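Local coordinates for protein aminotransferase class-III (Sphaerobacter thermophilus DSM 20745, PDB 6K8H) that belongs to the class-III aminotransferases, being known as an omega-transaminase, and binds (5-hydroxy-4,6-dimethylpyridin-3-yl)methyl dihydrogen phosphate (PLR) in a buried pocket, at residues 254-257 / 258-262; 334-337 / 338-341. One frame throughout, in Å; residues are numbered along the deposited sequence.

Contact 1. Residues 254-257 / 258-262; sequences FDEV and ISLRS. With PLR ((5-hydroxy-4,6-dimethylpyridin-3-yl)methyl dihydrogen phosphate), chain D.
Glu256 and Ser259 face each other across the tight turn in which strand 251-255, an inner strand of the seven-stranded sheet of this PLP-dependent aminotransferase fold, runs out into the ligand pocket. Ser259 swings OG between its own backbone N and carbonyl carbon (chi1 75°), which brings the hydroxyl to Glu256 OE1 at 2.7 Å. The hydroxyl donates from above the carboxylate plane, 39° out of it. The same carboxylate also accepts from Met267 N and Gln268 NE2 of the following helix, so a buried acid is well satisfied here. Leu260 N closes the turn on Glu256 O (3.0 Å), and a water bridges Asp255 O and Ser259 N.

The other side of the turn belongs to PLR. Asp255 splits the work of its two oxygens: OD1 takes the backbone N of Val257 (3.0 Å) in an Asx turn, nearly straight, which helps hold the carboxylate's rotation, while OD2 lies 2.7 Å from the pyridine N1 and is also bonded to His155 ND1. The branched Val257 lays both methyls over one face of the pyridine ring, CG1 near C4 and C5 and CG2 over the N1-C6 edge. Ile258 comes at the ring hydroxyl instead, where CG1 and CD1 each lie 3.3 Å from PLR O3.

Contact 2. Residues 334-337 / 338-341; sequences KLTP and AEFD
A helix N-cap opens the long helix 337-361, just after helix 322-334 has ended, and Thr336 is the capping residue. Its OG1 sits between the backbone N and the carbonyl carbon (chi1 61°), and from there it reaches over the first turn to accept from Glu339 N at 3.3 Å, a fairly long bond with an N-H...O angle of 154°. Threonine suits the place because its short hydroxyl can fold back to meet an amide of the first turn, where the preceding turn of helix is missing. Pro337 fits next to it: its nitrogen carries no hydrogen, so nothing is lost at the first position of the helix, where a backbone donor would have no helical acceptor.

Regular helical bonding then takes over. Phe340 N meets Thr336 O at 2.9 Å, and Asp341 N meets Pro337 O at 2.9 Å.

Side chains finish the join. The Phe340 ring reaches back to Leu335 and crosses its side chain at about a right angle, CE2 lying 3.9 Å from Leu335 CB, while Pro337 CA stands at the ring's edge. Glu339 folds at chi2 (-61°), and its CG packs 3.6 Å from Lys334 O. A water donates to both Lys334 O and Glu339 OE1, the latter also paired with Arg342; the Lys334 ammonium turns elsewhere, to Asp82. A second water donates to Pro337 O and to Asp341 OD1 (2.7 Å from OD1).

Glu339 lies in the first turn and Asp341 just beyond it, where negative charge probably favours the helix dipole modestly. The start itself rests on Thr336, which supplies an acceptor to Glu339 N, and on a proline nitrogen that needs none.

Contact 1 precedes contact 2 along the chain, and both belong to the class-III aminotransferase part of the protein. Contact 1 is buried near the centre of the chain beside PLR, whereas contact 2 lies at the surface, its centre about 20 Å from the centre of the chain. Shared neighbours lie near both: Pro337 touches Tyr264, a little beyond the first turn, and Arg261 and Leu335 both touch Ile75. The centres of the two contacts are 16 Å apart, yet they meet directly: Arg261 O lies 3.4 Å from Phe340 CE1, so the pocket-side turn after strand 251-255 packs against the start of the surface helix 337-361.

Contact 1. Residues 254-257 / 258-262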
# COMPACT_ATOMS: atom_id res chain seq x y z
N PHE B 254 8.62 6.90 -15.21
CA PHE B 254 9.25 5.59 -15.27
C PHE B 254 8.77 4.74 -14.10
O PHE B 254 8.77 5.21 -12.96
CB PHE B 254 10.77 5.68 -15.22
CG PHE B 254 11.41 6.03 -16.54
CD1 PHE B 254 10.64 6.51 -17.59
CD2 PHE B 254 12.77 5.89 -16.73
CE1 PHE B 254 11.21 6.85 -18.80
CE2 PHE B 254 13.36 6.22 -17.94
CZ PHE B 254 12.58 6.69 -18.98
N ASP B 255 8.35 3.51 -14.39
CA ASP B 255 8.06 2.52 -13.35
C ASP B 255 9.32 1.69 -13.17
O ASP B 255 9.58 0.76 -13.95
CB ASP B 255 6.86 1.66 -13.74
CG ASP B 255 6.52 0.60 -12.69
OD1 ASP B 255 7.33 0.39 -11.76
OD2 ASP B 255 5.43 -0.01 -12.79
N GLU B 256 10.12 2.03 -12.16
CA GLU B 256 11.32 1.28 -11.82
C GLU B 256 11.14 0.46 -10.55
O GLU B 256 12.12 0.20 -9.84
CB GLU B 256 12.53 2.20 -11.70
CG GLU B 256 12.86 2.96 -12.99
CD GLU B 256 14.36 2.97 -13.32
OE1 GLU B 256 15.03 1.92 -13.16
OE2 GLU B 256 14.86 4.03 -13.75
N VAL B 257 9.91 0.04 -10.24
CA VAL B 257 9.69 -0.74 -9.02
C VAL B 257 10.56 -2.00 -9.04
O VAL B 257 11.12 -2.39 -8.01
CB VAL B 257 8.19 -1.06 -8.85
CG1 VAL B 257 7.98 -2.06 -7.71
CG2 VAL B 257 7.41 0.22 -8.56
N ILE B 258 10.74 -2.60 -10.21
CA ILE B 258 11.73 -3.66 -10.39
C ILE B 258 13.04 -3.14 -10.96
O ILE B 258 14.11 -3.54 -10.50
CB ILE B 258 11.16 -4.80 -11.27
CG1 ILE B 258 10.21 -5.69 -10.46
CG2 ILE B 258 12.31 -5.66 -11.85
CD1 ILE B 258 9.75 -6.95 -11.22
N SER B 259 13.00 -2.29 -12.00
CA SER B 259 14.21 -2.01 -12.78
C SER B 259 15.23 -1.15 -12.05
O SER B 259 16.36 -1.02 -12.55
CB SER B 259 13.85 -1.41 -14.15
OG SER B 259 13.45 -0.06 -14.02
N LEU B 260 14.87 -0.51 -10.93
CA LEU B 260 15.82 0.38 -10.26
C LEU B 260 17.09 -0.36 -9.85
O LEU B 260 18.15 0.26 -9.72
CB LEU B 260 15.18 1.01 -9.02
CG LEU B 260 15.85 2.26 -8.44
CD1 LEU B 260 15.51 3.52 -9.23
CD2 LEU B 260 15.48 2.45 -6.96
N ARG B 261 16.99 -1.68 -9.72
CA ARG B 261 18.16 -2.49 -9.27
C ARG B 261 19.14 -2.72 -10.43
O ARG B 261 20.13 -3.39 -10.19
CB ARG B 261 17.69 -3.84 -8.72
CG ARG B 261 17.24 -4.82 -9.78
CD ARG B 261 17.67 -6.24 -9.48
NE ARG B 261 17.03 -6.80 -8.30
CZ ARG B 261 17.41 -7.92 -7.70
NH1 ARG B 261 16.76 -8.35 -6.64
NH2 ARG B 261 18.44 -8.60 -8.16
N SER B 262 18.85 -2.21 -11.63
CA SER B 262 19.72 -2.49 -12.78
C SER B 262 21.07 -1.78 -12.70
O SER B 262 22.02 -2.20 -13.38
CB SER B 262 19.01 -2.09 -14.08
OG SER B 262 17.75 -2.71 -14.16
N1 PLR D . 5.47 -1.94 -10.92
C2 PLR D . 6.22 -2.97 -11.27
C2A PLR D . 7.05 -2.87 -12.51
C3 PLR D . 6.25 -4.13 -10.49
O3 PLR D . 7.03 -5.16 -10.88
C4 PLR D . 5.47 -4.20 -9.32
C4A PLR D . 5.49 -5.40 -8.49
C5 PLR D . 4.69 -3.09 -8.96
C6 PLR D . 4.71 -2.00 -9.80
C5A PLR D . 3.81 -3.10 -7.74
O4P PLR D . 4.52 -3.08 -6.47
P PLR D . 3.82 -3.71 -5.17
O1P PLR D . 2.49 -3.03 -5.07
O2P PLR D . 3.68 -5.16 -5.43
O3P PLR D . 4.72 -3.42 -4.01
O HOH W 1 10.33 -1.71 -13.18

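Contact 2. Residues 334-337 / 338-341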
# COMPACT_ATOMS: atom_id res chain seq x y z
N LYS B 334 24.41 -1.11 1.35
CA LYS B 334 25.17 -2.31 1.00
C LYS B 334 25.29 -2.53 -0.51
O LYS B 334 26.16 -3.31 -0.92
CB LYS B 334 24.53 -3.54 1.65
CG LYS B 334 24.68 -3.55 3.16
CD LYS B 334 23.77 -4.57 3.85
CE LYS B 334 23.99 -5.97 3.33
NZ LYS B 334 25.06 -6.70 4.06
N LEU B 335 24.44 -1.91 -1.32
CA LEU B 335 24.50 -2.00 -2.79
C LEU B 335 25.41 -0.89 -3.31
O LEU B 335 24.96 0.19 -3.71
CB LEU B 335 23.11 -1.88 -3.41
CG LEU B 335 22.14 -3.04 -3.46
CD1 LEU B 335 20.86 -2.54 -4.13
CD2 LEU B 335 22.73 -4.23 -4.20
N THR B 336 26.71 -1.15 -3.26
CA THR B 336 27.75 -0.24 -3.72
C THR B 336 28.04 -0.46 -5.20
O THR B 336 27.64 -1.47 -5.78
CB THR B 336 29.01 -0.49 -2.91
OG1 THR B 336 29.42 -1.85 -3.14
CG2 THR B 336 28.73 -0.31 -1.44
N PRO B 337 28.79 0.46 -5.84
CA PRO B 337 29.23 0.20 -7.23
C PRO B 337 29.94 -1.14 -7.40
O PRO B 337 29.70 -1.85 -8.40
CB PRO B 337 30.16 1.39 -7.52
CG PRO B 337 29.58 2.52 -6.68
CD PRO B 337 29.10 1.84 -5.41
N ALA B 338 30.79 -1.54 -6.44
CA ALA B 338 31.44 -2.84 -6.55
C ALA B 338 30.43 -3.98 -6.52
O ALA B 338 30.59 -4.99 -7.22
CB ALA B 338 32.47 -3.00 -5.43
N GLU B 339 29.38 -3.85 -5.71
CA GLU B 339 28.38 -4.90 -5.68
C GLU B 339 27.58 -4.95 -6.97
O GLU B 339 27.27 -6.04 -7.48
CB GLU B 339 27.46 -4.72 -4.47
CG GLU B 339 28.10 -5.25 -3.19
CD GLU B 339 28.41 -6.75 -3.28
OE1 GLU B 339 27.45 -7.55 -3.31
OE2 GLU B 339 29.61 -7.12 -3.34
N PHE B 340 27.25 -3.79 -7.54
CA PHE B 340 26.57 -3.80 -8.83
C PHE B 340 27.42 -4.49 -9.89
O PHE B 340 26.92 -5.31 -10.66
CB PHE B 340 26.21 -2.38 -9.25
CG PHE B 340 24.96 -1.84 -8.60
CD1 PHE B 340 23.71 -2.29 -9.00
CD2 PHE B 340 25.03 -0.90 -7.60
CE1 PHE B 340 22.55 -1.80 -8.40
CE2 PHE B 340 23.89 -0.41 -6.99
CZ PHE B 340 22.65 -0.86 -7.40
N ASP B 341 28.73 -4.19 -9.90
CA ASP B 341 29.65 -4.83 -10.85
C ASP B 341 29.68 -6.34 -10.68
O ASP B 341 29.64 -7.10 -11.66
CB ASP B 341 31.07 -4.27 -10.69
CG ASP B 341 31.21 -2.84 -11.19
OD1 ASP B 341 30.28 -2.32 -11.86
OD2 ASP B 341 32.27 -2.23 -10.91
O HOH W 2 25.88 -6.26 -0.94
O HOH W 3 29.14 -0.37 -10.32